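PDB 1YQ8: minor capsid protein, which forms, together with P31 and P2, the spike complexes at the five-fold vertices of the phage capsid and is essential for infectivity. Local coordinates for residues L126-G131 with D165-S170; S79-V84 with L91-A96; T118-N123 with A141-A146; L107-M112 with T149-I154. All blocks are in the same frame, centred on the assembly; numbering follows the deposited sequence.

Interaction 1: L126-G131 with D165-S170; sequences LRVKYG and DVLKFS
The Tyr130 ring reaches across to the start of strand 166-170, with the backbone N of Leu167 in its plane at one edge. Leu167 CD2 approaches the ring obliquely, 3.9 Å from Tyr130 CD1, while the Val166 carbonyl reaches the same corner. CG of Tyr130 lies anti to the backbone N (chi1 -172°), and this leads the ring across to the other strand, where its plane comes within 22° of the Asp165 carboxylate. The phenol OH is hydrogen-bonded to Asn157 O, and Asp165 turns its own oxygens to the backbone N atoms of Gly160 and, weakly, Leu159. Phe169 has Val128 beside it, pointing the same way, with Val128 CG2 set obliquely 3.6 Å from Phe169 CE2. On the other face of the sheet Lys129 and Lys168 touch through their aliphatic parts, Lys129 CE to Lys168 CD 3.8 Å. Their ammonium groups, with NZ of Lys129 and NZ of Lys168 4.6 Å apart, each lie at long, weak ion-pair distance from Asp75, which forms its salt bridge with Arg127. The backbones are paired soundly at Lys129, where Lys129 N to Lys168 O and Lys168 N to Lys129 O both measure 3.1 Å; the bonds between Arg127 and Ser170 are bent and weak. An axis angle of 162° makes the pair antiparallel. Val128, Leu167 and Phe169 turn to Ile110, Met112, Ile150 and Leu152 of the opposing sheet, the two-layered packing of a beta jelly roll.

Interaction 2: S79-V84 with L91-A96; sequences SGALTV and LTKSAA
Ser94, whose backbone lies against Ser79, has a hydroxyl met by several groups: its single proton can go to Gln99 OE1, with Gly97 O a weaker alternative, while Ala96 N donates weakly to Ser94 OG at 3.4 Å. These bonds tie Ser94 to its own turn and the following strand. Between the segments the polar meetings are looser. Ser79 N comes 3.0 Å from Ser94 O, but the angle is poor and the pair does not qualify as a hydrogen bond; Ser79 CB rests beside it, 3.8 Å from Ser94 C. The Ser79 hydroxyl is engaged by Asp77 OD2. Most of the remaining contact is made by Lys93. With its CG lodged between the backbone N and the carbonyl carbon (chi1 55°) and further bends at chi3 and chi4, the chain folds along 79-83 instead of extending outward. Its methylenes pass the backbone carbonyls, Lys93 CD at 3.6 Å from Ser79 O and Lys93 CE at 3.8 Å from Ala81 O. CE is also the part of Lys93 closest to Thr83 OG1; Lys93 NZ, 3.5 Å from Thr83 OG1, makes no assigned bond to it. The 258 Å² buried is modest, in keeping with a contact at the surface. Thr83 and Lys93 sit on strands 82-87 and 91-94, each outermost in its own sheet within the chain; a lysine stem thus spans the two layers along one margin of the sandwich, where the chain passes from sheet to sheet as in a jelly roll.

Interaction 3: T118-N123 with A141-A146; sequences TVTTGN and ASSLTA
Ala141 N donates to Gly122 O at 2.8 Å, lying in the plane of the Gly122 carbonyl with a C=O...N angle of 159°. Beside this bond the Ala141 methyl faces the backbone of the other loop, its CB 3.2 Å from Thr120 O. Thr120 lies across the Ser142-Ser143 peptide: CG2, placed beside its own backbone N with OG1 between N and the carbonyl carbon (chi1 72°), comes 3.4 Å from Ser143 CA. Ala146 CB also meets this methyl, 4.0 Å from Thr120 CG2, and lies near Val119 O. Thr120 O also nears Ser142 N, 2.7 Å, at an angle too poor for a hydrogen bond. Both segments are loops at one end of the jelly roll, each carrying the chain between its two sheets: the 118-123 loop joins strand 106-115 to strand 123-130, and the loop at 141-146 joins strand 133-140 to strand 147-156. The second shell holds each loop in place. Tyr124 OH is hydrogen-bonded to Val119 O, Asp174 binds Asn123 through the backbone and through OD1, and Ala146 has a backbone bond with Asn116. Farther out, Ser142 and Thr145 pack on Leu125 of a neighbouring subunit, while Asn123 touches Pro140 of the third.

Interaction 4: L107-M112 with T149-I154; sequences LYQITM and TISLLI
Tyr108, Ile110 and Met112 pair with Ile154, Leu152 and Ile150 through six backbone hydrogen bonds, with strand axes 173° apart in direction. Tyr108 N to Ile154 O, 2.8 Å, is nearly straight at hydrogen (171°), and Met112 N to Ile150 O measures 2.9 Å; the bonds at Ile110-Leu152 refine too short for their lengths to be trusted. Gln109 and Thr111 bond by their backbones to Ala188 and Thr186 of strand 182-189, and Leu107 to Ile190 and Asn191 just after it. On the face of Gln109, Thr111 and Ser151, Ser151 OG has two partners: Thr111 OG1 at 2.9 Å, with either hydroxyl able to donate, and Gln109 NE2 at 3.1 Å in a weak, bent bond. A turn at chi2 (51°) folds the Gln109 amide back across the strands, where OE1 lies 3.5 Å from Leu153 CB. Thr149 OG1 is hydrogen-bonded to Val136 O of a neighbouring subunit. Gln109 also touches Gln109 of the third subunit, and Ser151 touches Ser151 of the second. On the opposite face Ile110 CD1 meets Ile154 CD1 at 3.6 Å. That face, turned into the jelly-roll core, is therefore largely apolar, with Tyr108 OH bonded to Lys104 O, whereas the other buries a small hydroxyl-amide cluster at the trimer interface.

Overall arrangement
Interactions 1 and 4 form the buried centre of this C-terminal part of P5, a homotrimer, their centres 10 Å apart: each pairs neighbouring strands, interaction 1 in one sheet and interaction 4 in the facing one, and their apolar faces meet, as where Val128 CB lies 3.7 Å from Leu152 CD1. Strand pairing and hydrocarbon packing dominate there, but interaction 1 carries charge on its other face, whereas interaction 4 carries neutral polar groups against other subunits. Interactions 2 and 3 are surface contacts of loops and edge strands. Interaction 2 spans a margin of the sandwich and touches both core contacts; interaction 3 joins crossovers nested inside the chain segment closed by interaction 4 and reaches the neighbouring subunits.

Interaction 1: L126-G131 with D165-S170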
loop_
_atom_site.group_PDB
_atom_site.type_symbol
_atom_site.label_atom_id
_atom_site.label_comp_id
_atom_site.label_asym_id
_atom_site.label_seq_id
_atom_site.Cartn_x
_atom_site.Cartn_y
_atom_site.Cartn_z
ATOM N N LEU A 126 -20.987 2.289 2.545
ATOM C CA LEU A 126 -19.799 3.133 2.416
ATOM C C LEU A 126 -19.515 3.519 0.959
ATOM O O LEU A 126 -19.786 2.755 0.028
ATOM C CB LEU A 126 -18.587 2.423 3.020
ATOM C CG LEU A 126 -18.668 2.126 4.521
ATOM C CD1 LEU A 126 -19.660 1.022 4.805
ATOM C CD2 LEU A 126 -17.299 1.717 5.001
ATOM N N ARG A 127 -18.956 4.706 0.759
ATOM C CA ARG A 127 -18.692 5.158 -0.590
ATOM C C ARG A 127 -17.612 6.215 -0.784
ATOM O O ARG A 127 -17.647 7.299 -0.206
ATOM C CB ARG A 127 -19.982 5.668 -1.200
ATOM C CG ARG A 127 -19.897 5.852 -2.680
ATOM C CD ARG A 127 -21.197 6.369 -3.176
ATOM N NE ARG A 127 -21.366 7.762 -2.814
ATOM C CZ ARG A 127 -22.495 8.434 -2.992
ATOM N NH1 ARG A 127 -23.545 7.822 -3.516
ATOM N NH2 ARG A 127 -22.562 9.718 -2.670
ATOM N N VAL A 128 -16.664 5.873 -1.645
ATOM C CA VAL A 128 -15.544 6.732 -2.007
ATOM C C VAL A 128 -15.735 7.019 -3.490
ATOM O O VAL A 128 -16.074 6.119 -4.250
ATOM C CB VAL A 128 -14.194 5.987 -1.805
ATOM C CG1 VAL A 128 -13.039 6.829 -2.305
ATOM C CG2 VAL A 128 -14.016 5.646 -0.338
ATOM N N LYS A 129 -15.555 8.266 -3.896
ATOM C CA LYS A 129 -15.689 8.615 -5.302
ATOM C C LYS A 129 -14.509 9.428 -5.779
ATOM O O LYS A 129 -13.806 10.057 -4.989
ATOM C CB LYS A 129 -16.946 9.429 -5.562
ATOM C CG LYS A 129 -18.222 8.691 -5.335
ATOM C CD LYS A 129 -19.400 9.519 -5.808
ATOM C CE LYS A 129 -19.395 10.904 -5.196
ATOM N NZ LYS A 129 -20.596 11.643 -5.631
ATOM N N TYR A 130 -14.310 9.409 -7.089
ATOM C CA TYR A 130 -13.246 10.164 -7.719
ATOM C C TYR A 130 -13.526 10.297 -9.211
ATOM O O TYR A 130 -13.349 9.358 -9.969
ATOM C CB TYR A 130 -11.894 9.495 -7.502
ATOM C CG TYR A 130 -10.771 10.366 -7.985
ATOM C CD1 TYR A 130 -10.411 11.516 -7.278
ATOM C CD2 TYR A 130 -10.121 10.103 -9.193
ATOM C CE1 TYR A 130 -9.439 12.389 -7.763
ATOM C CE2 TYR A 130 -9.145 10.973 -9.684
ATOM C CZ TYR A 130 -8.813 12.114 -8.960
ATOM O OH TYR A 130 -7.855 12.978 -9.425
ATOM N N GLY A 131 -13.973 11.475 -9.627
ATOM C CA GLY A 131 -14.270 11.696 -11.028
ATOM C C GLY A 131 -15.576 11.028 -11.391
ATOM O O GLY A 131 -16.568 11.181 -10.682
ATOM N N ASP A 165 -10.279 17.015 -9.108
ATOM C CA ASP A 165 -9.169 16.274 -8.562
ATOM C C ASP A 165 -9.409 16.156 -7.078
ATOM O O ASP A 165 -8.573 16.550 -6.274
ATOM C CB ASP A 165 -7.850 17.001 -8.821
ATOM C CG ASP A 165 -7.520 17.127 -10.303
ATOM O OD1 ASP A 165 -7.807 16.191 -11.075
ATOM O OD2 ASP A 165 -6.947 18.161 -10.695
ATOM N N VAL A 166 -10.567 15.608 -6.723
ATOM C CA VAL A 166 -10.932 15.435 -5.328
ATOM C C VAL A 166 -11.569 14.079 -4.996
ATOM O O VAL A 166 -12.433 13.589 -5.719
ATOM C CB VAL A 166 -11.903 16.561 -4.873
ATOM C CG1 VAL A 166 -13.164 16.536 -5.709
ATOM C CG2 VAL A 166 -12.245 16.398 -3.401
ATOM N N LEU A 167 -11.118 13.473 -3.901
ATOM C CA LEU A 167 -11.676 12.210 -3.431
ATOM C C LEU A 167 -12.841 12.604 -2.506
ATOM O O LEU A 167 -12.632 13.214 -1.463
ATOM C CB LEU A 167 -10.632 11.403 -2.625
ATOM C CG LEU A 167 -9.484 10.651 -3.308
ATOM C CD1 LEU A 167 -8.454 10.250 -2.282
ATOM C CD2 LEU A 167 -10.015 9.433 -4.021
ATOM N N LYS A 168 -14.065 12.275 -2.888
ATOM C CA LYS A 168 -15.211 12.615 -2.056
ATOM C C LYS A 168 -15.490 11.401 -1.204
ATOM O O LYS A 168 -15.213 10.291 -1.636
ATOM C CB LYS A 168 -16.438 12.924 -2.929
ATOM C CG LYS A 168 -16.225 13.987 -3.997
ATOM C CD LYS A 168 -17.518 14.219 -4.756
ATOM C CE LYS A 168 -17.545 15.577 -5.433
ATOM N NZ LYS A 168 -18.908 15.899 -5.952
ATOM N N PHE A 169 -16.032 11.596 -0.006
ATOM C CA PHE A 169 -16.329 10.459 0.875
ATOM C C PHE A 169 -17.749 10.453 1.435
ATOM O O PHE A 169 -18.377 11.503 1.562
ATOM C CB PHE A 169 -15.324 10.404 2.033
ATOM C CG PHE A 169 -13.930 10.065 1.605
ATOM C CD1 PHE A 169 -13.070 11.053 1.143
ATOM C CD2 PHE A 169 -13.489 8.743 1.618
ATOM C CE1 PHE A 169 -11.802 10.734 0.697
ATOM C CE2 PHE A 169 -12.219 8.415 1.171
ATOM C CZ PHE A 169 -11.377 9.411 0.711
ATOM N N SER A 170 -18.256 9.272 1.779
ATOM C CA SER A 170 -19.612 9.182 2.317
ATOM C C SER A 170 -20.009 7.799 2.825
ATOM O O SER A 170 -19.662 6.786 2.232
ATOM C CB SER A 170 -20.617 9.656 1.260
ATOM O OG SER A 170 -21.943 9.590 1.745
#

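Interaction 2: S79-V84 with L91-A96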
loop_
_atom_site.group_PDB
_atom_site.type_symbol
_atom_site.label_atom_id
_atom_site.label_comp_id
_atom_site.label_asym_id
_atom_site.label_seq_id
_atom_site.Cartn_x
_atom_site.Cartn_y
_atom_site.Cartn_z
ATOM N N SER A 79 -13.411 19.624 5.658
ATOM C CA SER A 79 -12.580 20.800 5.870
ATOM C C SER A 79 -12.289 20.916 7.365
ATOM O O SER A 79 -11.222 21.379 7.759
ATOM C CB SER A 79 -13.291 22.060 5.365
ATOM O OG SER A 79 -14.508 22.274 6.053
ATOM N N GLY A 80 -13.230 20.459 8.189
ATOM C CA GLY A 80 -13.051 20.523 9.633
ATOM C C GLY A 80 -12.627 19.242 10.341
ATOM O O GLY A 80 -12.436 19.246 11.562
ATOM N N ALA A 81 -12.471 18.144 9.600
ATOM C CA ALA A 81 -12.063 16.877 10.213
ATOM C C ALA A 81 -10.799 17.106 11.029
ATOM O O ALA A 81 -10.335 18.232 11.141
ATOM C CB ALA A 81 -11.815 15.824 9.139
ATOM N N LEU A 82 -10.237 16.044 11.595
ATOM C CA LEU A 82 -9.027 16.175 12.399
ATOM C C LEU A 82 -7.863 15.469 11.713
ATOM O O LEU A 82 -7.964 14.286 11.400
ATOM C CB LEU A 82 -9.283 15.595 13.795
ATOM C CG LEU A 82 -8.189 15.646 14.865
ATOM C CD1 LEU A 82 -8.842 15.614 16.234
ATOM C CD2 LEU A 82 -7.222 14.491 14.719
ATOM N N THR A 83 -6.768 16.191 11.466
ATOM C CA THR A 83 -5.597 15.599 10.805
ATOM C C THR A 83 -4.714 14.782 11.754
ATOM O O THR A 83 -3.827 15.320 12.422
ATOM C CB THR A 83 -4.706 16.677 10.125
ATOM O OG1 THR A 83 -5.410 17.273 9.033
ATOM C CG2 THR A 83 -3.420 16.055 9.599
ATOM N N VAL A 84 -4.953 13.477 11.799
ATOM C CA VAL A 84 -4.182 12.603 12.663
ATOM C C VAL A 84 -2.724 12.565 12.212
ATOM O O VAL A 84 -1.804 12.585 13.037
ATOM C CB VAL A 84 -4.764 11.176 12.652
ATOM C CG1 VAL A 84 -3.949 10.274 13.539
ATOM C CG2 VAL A 84 -6.191 11.201 13.136
ATOM N N LEU A 91 -1.868 15.931 -0.641
ATOM C CA LEU A 91 -3.206 15.607 -0.152
ATOM C C LEU A 91 -3.674 16.549 0.954
ATOM O O LEU A 91 -3.136 16.551 2.053
ATOM C CB LEU A 91 -3.246 14.158 0.349
ATOM C CG LEU A 91 -2.891 13.078 -0.688
ATOM C CD1 LEU A 91 -3.285 11.749 -0.122
ATOM C CD2 LEU A 91 -3.613 13.297 -2.021
ATOM N N THR A 92 -4.705 17.327 0.651
ATOM C CA THR A 92 -5.261 18.298 1.580
ATOM C C THR A 92 -6.773 18.128 1.776
ATOM O O THR A 92 -7.490 17.821 0.828
ATOM C CB THR A 92 -5.006 19.694 1.045
ATOM O OG1 THR A 92 -5.408 19.732 -0.323
ATOM C CG2 THR A 92 -3.535 20.042 1.127
ATOM N N LYS A 93 -7.264 18.338 2.997
ATOM C CA LYS A 93 -8.697 18.203 3.232
ATOM C C LYS A 93 -9.429 19.463 2.792
ATOM O O LYS A 93 -8.918 20.566 2.954
ATOM C CB LYS A 93 -9.001 17.913 4.714
ATOM C CG LYS A 93 -8.445 18.905 5.728
ATOM C CD LYS A 93 -8.987 18.589 7.129
ATOM C CE LYS A 93 -7.927 18.721 8.232
ATOM N NZ LYS A 93 -7.416 20.113 8.456
ATOM N N SER A 94 -10.619 19.288 2.225
ATOM C CA SER A 94 -11.425 20.411 1.775
ATOM C C SER A 94 -12.883 20.107 2.077
ATOM O O SER A 94 -13.186 19.078 2.673
ATOM C CB SER A 94 -11.234 20.665 0.272
ATOM O OG SER A 94 -11.765 19.624 -0.526
ATOM N N ALA A 95 -13.777 20.998 1.655
ATOM C CA ALA A 95 -15.212 20.852 1.898
ATOM C C ALA A 95 -15.885 19.796 1.024
ATOM O O ALA A 95 -17.053 19.460 1.240
ATOM C CB ALA A 95 -15.902 22.196 1.715
ATOM N N ALA A 96 -15.143 19.282 0.043
ATOM C CA ALA A 96 -15.651 18.258 -0.863
ATOM C C ALA A 96 -14.932 16.920 -0.663
ATOM O O ALA A 96 -15.308 15.915 -1.264
ATOM C CB ALA A 96 -15.503 18.722 -2.315
#

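Interaction 3: T118-N123 with A141-A146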
loop_
_atom_site.group_PDB
_atom_site.type_symbol
_atom_site.label_atom_id
_atom_site.label_comp_id
_atom_site.label_asym_id
_atom_site.label_seq_id
_atom_site.Cartn_x
_atom_site.Cartn_y
_atom_site.Cartn_z
ATOM N N THR A 118 -23.598 2.351 19.096
ATOM C CA THR A 118 -25.030 2.378 19.375
ATOM C C THR A 118 -25.960 1.879 18.275
ATOM O O THR A 118 -27.151 1.736 18.519
ATOM C CB THR A 118 -25.487 3.787 19.775
ATOM O OG1 THR A 118 -24.905 4.745 18.893
ATOM C CG2 THR A 118 -25.051 4.107 21.180
ATOM N N VAL A 119 -25.436 1.631 17.075
ATOM C CA VAL A 119 -26.257 1.148 15.964
ATOM C C VAL A 119 -25.664 -0.139 15.415
ATOM O O VAL A 119 -24.691 -0.117 14.663
ATOM C CB VAL A 119 -26.359 2.196 14.840
ATOM C CG1 VAL A 119 -27.136 1.633 13.664
ATOM C CG2 VAL A 119 -27.056 3.433 15.368
ATOM N N THR A 120 -26.277 -1.258 15.790
ATOM C CA THR A 120 -25.808 -2.585 15.411
ATOM C C THR A 120 -26.722 -3.336 14.452
ATOM O O THR A 120 -26.582 -4.543 14.274
ATOM C CB THR A 120 -25.618 -3.445 16.684
ATOM O OG1 THR A 120 -26.894 -3.801 17.226
ATOM C CG2 THR A 120 -24.876 -2.649 17.739
ATOM N N THR A 121 -27.652 -2.629 13.825
ATOM C CA THR A 121 -28.579 -3.282 12.905
ATOM C C THR A 121 -28.501 -2.712 11.498
ATOM O O THR A 121 -27.983 -1.617 11.294
ATOM C CB THR A 121 -30.031 -3.141 13.393
ATOM O OG1 THR A 121 -30.397 -1.755 13.392
ATOM C CG2 THR A 121 -30.180 -3.698 14.794
ATOM N N GLY A 122 -29.034 -3.458 10.536
ATOM C CA GLY A 122 -29.020 -3.029 9.153
ATOM C C GLY A 122 -27.617 -3.105 8.616
ATOM O O GLY A 122 -26.735 -3.645 9.272
ATOM N N ASN A 123 -27.399 -2.581 7.419
ATOM C CA ASN A 123 -26.060 -2.592 6.843
ATOM C C ASN A 123 -25.449 -1.193 6.806
ATOM O O ASN A 123 -26.163 -0.184 6.733
ATOM C CB ASN A 123 -26.085 -3.150 5.429
ATOM C CG ASN A 123 -26.693 -4.529 5.361
ATOM O OD1 ASN A 123 -26.340 -5.417 6.139
ATOM N ND2 ASN A 123 -27.607 -4.723 4.416
ATOM N N ALA A 141 -24.346 -5.030 9.845
ATOM C CA ALA A 141 -24.065 -4.687 11.241
ATOM C C ALA A 141 -24.189 -5.829 12.242
ATOM O O ALA A 141 -24.293 -6.993 11.881
ATOM C CB ALA A 141 -24.956 -3.536 11.676
ATOM N N SER A 142 -24.173 -5.461 13.514
ATOM C CA SER A 142 -24.279 -6.393 14.638
ATOM C C SER A 142 -23.531 -5.703 15.746
ATOM O O SER A 142 -22.738 -4.812 15.468
ATOM C CB SER A 142 -23.606 -7.736 14.330
ATOM O OG SER A 142 -22.216 -7.589 14.099
ATOM N N SER A 143 -23.785 -6.087 16.992
ATOM C CA SER A 143 -23.086 -5.458 18.098
ATOM C C SER A 143 -21.586 -5.738 17.996
ATOM O O SER A 143 -20.769 -4.875 18.307
ATOM C CB SER A 143 -23.629 -5.960 19.438
ATOM O OG SER A 143 -24.927 -5.450 19.689
ATOM N N LEU A 144 -21.226 -6.941 17.552
ATOM C CA LEU A 144 -19.817 -7.307 17.395
ATOM C C LEU A 144 -19.128 -6.524 16.264
ATOM O O LEU A 144 -17.941 -6.209 16.351
ATOM C CB LEU A 144 -19.693 -8.807 17.144
ATOM C CG LEU A 144 -19.812 -9.659 18.407
ATOM C CD1 LEU A 144 -19.958 -11.133 18.059
ATOM C CD2 LEU A 144 -18.584 -9.432 19.255
ATOM N N THR A 145 -19.876 -6.219 15.203
ATOM C CA THR A 145 -19.351 -5.461 14.075
ATOM C C THR A 145 -20.295 -4.293 13.830
ATOM O O THR A 145 -21.058 -4.277 12.865
ATOM C CB THR A 145 -19.228 -6.335 12.783
ATOM O OG1 THR A 145 -20.497 -6.910 12.446
ATOM C CG2 THR A 145 -18.243 -7.460 13.001
ATOM N N ALA A 146 -20.248 -3.322 14.733
ATOM C CA ALA A 146 -21.084 -2.140 14.631
ATOM C C ALA A 146 -20.353 -1.076 13.832
ATOM O O ALA A 146 -20.076 0.013 14.334
ATOM C CB ALA A 146 -21.416 -1.619 16.011
#

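Interaction 4: L107-M112 with T149-I154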
loop_
_atom_site.group_PDB
_atom_site.type_symbol
_atom_site.label_atom_id
_atom_site.label_comp_id
_atom_site.label_asym_id
_atom_site.label_seq_id
_atom_site.Cartn_x
_atom_site.Cartn_y
_atom_site.Cartn_z
ATOM N N LEU A 107 -1.052 6.364 -8.271
ATOM C CA LEU A 107 -1.841 5.367 -7.567
ATOM C C LEU A 107 -2.026 5.762 -6.107
ATOM O O LEU A 107 -1.083 6.192 -5.447
ATOM C CB LEU A 107 -1.168 3.991 -7.667
ATOM C CG LEU A 107 -1.096 3.290 -9.029
ATOM C CD1 LEU A 107 -0.087 2.160 -8.941
ATOM C CD2 LEU A 107 -2.457 2.764 -9.435
ATOM N N TYR A 108 -3.248 5.594 -5.613
ATOM C CA TYR A 108 -3.582 5.937 -4.245
ATOM C C TYR A 108 -4.178 4.791 -3.441
ATOM O O TYR A 108 -5.065 4.093 -3.909
ATOM C CB TYR A 108 -4.559 7.119 -4.235
ATOM C CG TYR A 108 -3.947 8.427 -4.676
ATOM C CD1 TYR A 108 -3.617 8.651 -6.010
ATOM C CD2 TYR A 108 -3.650 9.421 -3.744
ATOM C CE1 TYR A 108 -2.996 9.835 -6.402
ATOM C CE2 TYR A 108 -3.033 10.605 -4.124
ATOM C CZ TYR A 108 -2.704 10.808 -5.450
ATOM O OH TYR A 108 -2.051 11.960 -5.818
ATOM N N GLN A 109 -3.684 4.616 -2.220
ATOM C CA GLN A 109 -4.180 3.581 -1.315
ATOM C C GLN A 109 -5.111 4.296 -0.343
ATOM O O GLN A 109 -4.662 5.060 0.504
ATOM C CB GLN A 109 -3.010 2.928 -0.571
ATOM C CG GLN A 109 -3.396 1.936 0.509
ATOM C CD GLN A 109 -4.377 0.884 0.031
ATOM O OE1 GLN A 109 -4.220 0.328 -1.051
ATOM N NE2 GLN A 109 -5.394 0.590 0.855
ATOM N N ILE A 110 -6.408 4.041 -0.476
ATOM C CA ILE A 110 -7.427 4.697 0.339
ATOM C C ILE A 110 -8.204 3.781 1.278
ATOM O O ILE A 110 -8.558 2.670 0.918
ATOM C CB ILE A 110 -8.432 5.419 -0.595
ATOM C CG1 ILE A 110 -7.700 6.486 -1.406
ATOM C CG2 ILE A 110 -9.551 6.036 0.199
ATOM C CD1 ILE A 110 -8.396 6.861 -2.677
ATOM N N THR A 111 -8.475 4.261 2.485
ATOM C CA THR A 111 -9.238 3.492 3.462
ATOM C C THR A 111 -10.135 4.413 4.267
ATOM O O THR A 111 -9.673 5.409 4.797
ATOM C CB THR A 111 -8.317 2.738 4.484
ATOM O OG1 THR A 111 -7.634 1.666 3.827
ATOM C CG2 THR A 111 -9.141 2.161 5.637
ATOM N N MET A 112 -11.420 4.091 4.329
ATOM C CA MET A 112 -12.371 4.849 5.138
ATOM C C MET A 112 -13.059 3.833 6.040
ATOM O O MET A 112 -13.622 2.838 5.563
ATOM C CB MET A 112 -13.433 5.567 4.295
ATOM C CG MET A 112 -14.476 6.288 5.170
ATOM S SD MET A 112 -15.791 7.237 4.342
ATOM C CE MET A 112 -16.708 5.942 3.518
ATOM N N THR A 149 -16.051 -0.797 6.693
ATOM C CA THR A 149 -14.735 -0.446 6.176
ATOM C C THR A 149 -14.724 -0.532 4.655
ATOM O O THR A 149 -15.399 -1.384 4.058
ATOM C CB THR A 149 -13.648 -1.448 6.690
ATOM O OG1 THR A 149 -13.600 -1.438 8.121
ATOM C CG2 THR A 149 -12.284 -1.098 6.129
ATOM N N ILE A 150 -13.973 0.360 4.022
ATOM C CA ILE A 150 -13.820 0.294 2.579
ATOM C C ILE A 150 -12.388 0.715 2.286
ATOM O O ILE A 150 -11.987 1.849 2.553
ATOM C CB ILE A 150 -14.835 1.182 1.805
ATOM C CG1 ILE A 150 -14.779 0.808 0.318
ATOM C CG2 ILE A 150 -14.548 2.664 2.022
ATOM C CD1 ILE A 150 -15.775 1.518 -0.547
ATOM N N SER A 151 -11.601 -0.230 1.784
ATOM C CA SER A 151 -10.212 0.035 1.465
ATOM C C SER A 151 -10.091 -0.032 -0.052
ATOM O O SER A 151 -10.736 -0.853 -0.691
ATOM C CB SER A 151 -9.321 -1.006 2.152
ATOM O OG SER A 151 -7.944 -0.655 2.076
ATOM N N LEU A 152 -9.272 0.834 -0.629
ATOM C CA LEU A 152 -9.121 0.877 -2.076
ATOM C C LEU A 152 -7.724 1.244 -2.541
ATOM O O LEU A 152 -7.025 2.029 -1.908
ATOM C CB LEU A 152 -10.062 1.923 -2.679
ATOM C CG LEU A 152 -11.581 1.865 -2.670
ATOM C CD1 LEU A 152 -12.104 3.242 -3.026
ATOM C CD2 LEU A 152 -12.079 0.839 -3.660
ATOM N N LEU A 153 -7.341 0.676 -3.672
ATOM C CA LEU A 153 -6.068 0.975 -4.308
ATOM C C LEU A 153 -6.533 1.351 -5.699
ATOM O O LEU A 153 -6.944 0.500 -6.487
ATOM C CB LEU A 153 -5.159 -0.250 -4.367
ATOM C CG LEU A 153 -3.860 0.061 -5.099
ATOM C CD1 LEU A 153 -3.172 1.254 -4.451
ATOM C CD2 LEU A 153 -2.968 -1.142 -5.068
ATOM N N ILE A 154 -6.505 2.634 -5.997
ATOM C CA ILE A 154 -6.978 3.074 -7.290
ATOM C C ILE A 154 -6.000 3.985 -8.018
ATOM O O ILE A 154 -5.043 4.487 -7.443
ATOM C CB ILE A 154 -8.340 3.802 -7.135
ATOM C CG1 ILE A 154 -8.196 4.992 -6.189
ATOM C CG2 ILE A 154 -9.383 2.853 -6.590
ATOM C CD1 ILE A 154 -9.484 5.746 -5.948
#